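Local atomic coordinates of Hydrogenase/urease nickel incorporation protein HypB (Helicobacter pylori, PDB entry 4LPS), a protein that binds GTP and has a low GTPase activity essential for nickel insertion during the maturation of [NiFe] hydrogenase, and is also required for maturation of urease. Residues A151-L156 against Y236-S241. Residues are numbered along the deposited sequence; the frame is centred on the assembly and turned at random.
Sequences AMNIVL and YQSTHS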
ATOM      1  N   ALA A 151      -5.614  -6.145   5.519  1.00 12.99           N
ATOM      2  CA  ALA A 151      -7.043  -5.973   5.274  1.00 22.35           C
ATOM      3  C   ALA A 151      -7.277  -5.538   3.831  1.00 19.58           C
ATOM      4  O   ALA A 151      -8.237  -5.962   3.185  1.00 14.00           O
ATOM      5  CB  ALA A 151      -7.634  -4.964   6.244  1.00 14.34           C
ATOM      6  N   MET A 152      -6.388  -4.684   3.334  1.00 12.86           N
ATOM      7  CA  MET A 152      -6.451  -4.246   1.946  1.00 12.64           C
ATOM      8  C   MET A 152      -5.078  -4.272   1.303  1.00 13.77           C
ATOM      9  O   MET A 152      -4.075  -3.887   1.912  1.00 13.48           O
ATOM     10  CB  MET A 152      -7.039  -2.834   1.825  1.00 12.96           C
ATOM     11  CG  MET A 152      -8.423  -2.644   2.423  1.00 13.92           C
ATOM     12  SD  MET A 152      -9.110  -1.023   2.009  1.00 20.02           S
ATOM     13  CE  MET A 152      -9.590  -1.299   0.303  1.00 14.41           C
ATOM     14  N   ASN A 153      -5.051  -4.737   0.061  1.00 15.27           N
ATOM     15  CA  ASN A 153      -3.869  -4.646  -0.773  1.00 11.26           C
ATOM     16  C   ASN A 153      -4.157  -3.668  -1.900  1.00 12.37           C
ATOM     17  O   ASN A 153      -5.043  -3.894  -2.725  1.00 15.01           O
ATOM     18  CB  ASN A 153      -3.480  -6.022  -1.311  1.00 11.06           C
ATOM     19  CG  ASN A 153      -3.301  -7.044  -0.209  1.00 11.14           C
ATOM     20  OD1 ASN A 153      -2.251  -7.106   0.434  1.00 11.83           O
ATOM     21  ND2 ASN A 153      -4.332  -7.847   0.025  1.00 11.75           N
ATOM     22  N   ILE A 154      -3.421  -2.565  -1.915  1.00 10.72           N
ATOM     23  CA  ILE A 154      -3.698  -1.484  -2.847  1.00 11.76           C
ATOM     24  C   ILE A 154      -2.517  -1.248  -3.784  1.00 13.23           C
ATOM     25  O   ILE A 154      -1.367  -1.161  -3.346  1.00  9.86           O
ATOM     26  CB  ILE A 154      -4.054  -0.196  -2.089  1.00 11.01           C
ATOM     27  CG1 ILE A 154      -5.303  -0.440  -1.233  1.00 17.98           C
ATOM     28  CG2 ILE A 154      -4.283   0.954  -3.060  1.00 11.12           C
ATOM     29  CD1 ILE A 154      -5.574   0.630  -0.190  1.00 12.02           C
ATOM     30  N   VAL A 155      -2.816  -1.165  -5.077  1.00 12.54           N
ATOM     31  CA  VAL A 155      -1.791  -1.041  -6.105  1.00 11.99           C
ATOM     32  C   VAL A 155      -1.794   0.339  -6.767  1.00 14.87           C
ATOM     33  O   VAL A 155      -2.837   0.825  -7.205  1.00 10.64           O
ATOM     34  CB  VAL A 155      -1.966  -2.119  -7.194  1.00 10.47           C
ATOM     35  CG1 VAL A 155      -0.888  -1.985  -8.253  1.00 10.27           C
ATOM     36  CG2 VAL A 155      -1.923  -3.510  -6.572  1.00 10.53           C
ATOM     37  N   LEU A 156      -0.623   0.968  -6.825  1.00 12.75           N
ATOM     38  CA  LEU A 156      -0.470   2.220  -7.557  1.00 10.02           C
ATOM     39  C   LEU A 156       0.032   1.963  -8.967  1.00 11.82           C
ATOM     40  O   LEU A 156       0.955   1.175  -9.178  1.00 11.73           O
ATOM     41  CB  LEU A 156       0.489   3.179  -6.841  1.00  9.54           C
ATOM     42  CG  LEU A 156       0.025   3.934  -5.593  1.00 11.43           C
ATOM     43  CD1 LEU A 156      -0.099   3.026  -4.376  1.00 12.17           C
ATOM     44  CD2 LEU A 156       0.982   5.082  -5.303  1.00 11.76           C
ATOM     45  N   TYR A 236     -13.591  -4.025   6.358  1.00 22.95           N
ATOM     46  CA  TYR A 236     -13.327  -4.793   5.148  1.00 24.66           C
ATOM     47  C   TYR A 236     -12.029  -5.569   5.297  1.00 17.79           C
ATOM     48  O   TYR A 236     -10.983  -4.994   5.595  1.00 16.86           O
ATOM     49  CB  TYR A 236     -13.256  -3.894   3.913  1.00 20.62           C
ATOM     50  CG  TYR A 236     -12.842  -4.637   2.660  1.00 18.00           C
ATOM     51  CD1 TYR A 236     -13.771  -5.344   1.906  1.00 19.11           C
ATOM     52  CD2 TYR A 236     -11.518  -4.638   2.236  1.00 16.87           C
ATOM     53  CE1 TYR A 236     -13.393  -6.027   0.765  1.00 19.16           C
ATOM     54  CE2 TYR A 236     -11.130  -5.320   1.100  1.00 21.16           C
ATOM     55  CZ  TYR A 236     -12.072  -6.011   0.367  1.00 22.40           C
ATOM     56  OH  TYR A 236     -11.686  -6.687  -0.768  1.00 20.50           O
ATOM     57  N   GLN A 237     -12.098  -6.873   5.063  1.00 18.32           N
ATOM     58  CA  GLN A 237     -10.917  -7.718   5.144  1.00 17.86           C
ATOM     59  C   GLN A 237     -10.841  -8.577   3.898  1.00 19.69           C
ATOM     60  O   GLN A 237     -11.667  -9.473   3.703  1.00 19.45           O
ATOM     61  CB  GLN A 237     -10.952  -8.593   6.398  1.00 18.51           C
ATOM     62  CG  GLN A 237     -10.910  -7.806   7.699  1.00 18.31           C
ATOM     63  CD  GLN A 237      -9.512  -7.342   8.052  1.00 18.55           C
ATOM     64  OE1 GLN A 237      -8.524  -7.837   7.509  1.00 16.87           O
ATOM     65  NE2 GLN A 237      -9.422  -6.382   8.965  1.00 17.17           N
ATOM     66  N   SER A 238      -9.848  -8.294   3.058  1.00 17.42           N
ATOM     67  CA  SER A 238      -9.696  -8.983   1.782  1.00 17.89           C
ATOM     68  C   SER A 238      -9.587 -10.491   1.966  1.00 24.15           C
ATOM     69  O   SER A 238      -8.867 -10.978   2.842  1.00 18.90           O
ATOM     70  CB  SER A 238      -8.467  -8.459   1.036  1.00 18.26           C
ATOM     71  OG  SER A 238      -8.253  -9.178  -0.164  1.00 18.51           O
ATOM     72  N   THR A 239     -10.311 -11.227   1.130  1.00 24.95           N
ATOM     73  CA  THR A 239     -10.244 -12.678   1.155  1.00 25.85           C
ATOM     74  C   THR A 239      -9.372 -13.179   0.017  1.00 28.51           C
ATOM     75  O   THR A 239      -9.429 -14.357  -0.341  1.00 34.43           O
ATOM     76  CB  THR A 239     -11.645 -13.315   1.037  1.00 27.27           C
ATOM     77  OG1 THR A 239     -12.255 -12.903  -0.194  1.00 30.54           O
ATOM     78  CG2 THR A 239     -12.528 -12.889   2.197  1.00 23.69           C
ATOM     79  N   HIS A 240      -8.563 -12.285  -0.547  1.00 24.80           N
ATOM     80  CA  HIS A 240      -7.756 -12.638  -1.708  1.00 24.21           C
ATOM     81  C   HIS A 240      -6.726 -13.707  -1.385  1.00 25.96           C
ATOM     82  O   HIS A 240      -6.037 -13.638  -0.365  1.00 24.38           O
ATOM     83  CB  HIS A 240      -7.032 -11.424  -2.282  1.00 19.60           C
ATOM     84  CG  HIS A 240      -6.230 -11.746  -3.503  1.00 20.09           C
ATOM     85  ND1 HIS A 240      -6.809 -11.969  -4.733  1.00 21.21           N
ATOM     86  CD2 HIS A 240      -4.900 -11.940  -3.672  1.00 20.33           C
ATOM     87  CE1 HIS A 240      -5.868 -12.253  -5.616  1.00 24.93           C
ATOM     88  NE2 HIS A 240      -4.702 -12.246  -4.998  1.00 23.93           N
ATOM     89  N   SER A 241      -6.621 -14.690  -2.270  1.00 27.41           N
ATOM     90  CA  SER A 241      -5.638 -15.750  -2.119  1.00 30.07           C
ATOM     91  C   SER A 241      -4.381 -15.466  -2.923  1.00 30.27           C
ATOM     92  O   SER A 241      -4.438 -15.238  -4.132  1.00 33.64           O
ATOM     93  CB  SER A 241      -6.219 -17.090  -2.536  1.00 34.86           C
ATOM     94  OG  SER A 241      -5.266 -18.115  -2.320  1.00 39.80           O
TER
HETATM   95  O   HOH W   1      -6.569  -8.203  -1.646  1.00 28.47           O
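Ala151 and Gln237 bring their CA atoms within 4.3 Å, and one backbone bond ties the two segments there, from Ser238 N to Ala151 O at 2.8 Å with an N-H...O angle of 158°. The Tyr236 ring, its CG anti to the backbone N (chi1 174°), comes in beside Met152. Met152 CG lies at the ring edge, 3.7 Å from Tyr236 CD2, and the two side chains cross at about a right angle; the sulfur sits obliquely, with Met152 SD 5.5 Å from the Tyr236 ring centroid, as a Met-aromatic contact. The Tyr236 hydroxyl is hydrogen-bonded to Asp177, whose carboxylate also accepts a hydrogen bond from the backbone N of Asn153. Gln237 folds back at chi2 (-79°), which lays its flat amide against the methyl of Ala151, with Gln237 OE1 3.3 Å from Ala151 CB, while NE2 is held by Asn235. Within the P-loop GTPase fold, strand 152-158 runs between strands 47-52 and 178-182 of the parallel sheet, and the tail that follows helix 218-234 passes across its N-terminal end. Farther along that tail Ser238 makes an ST turn, Ser238 OG accepting from His240 N at 3.1 Å. A water accepts from Asn153 ND2 at 2.8 Å and lies doubtfully close to Ser238 OG, while Asn153 OD1 takes a hydrogen bond from Asn50 of strand 47-52.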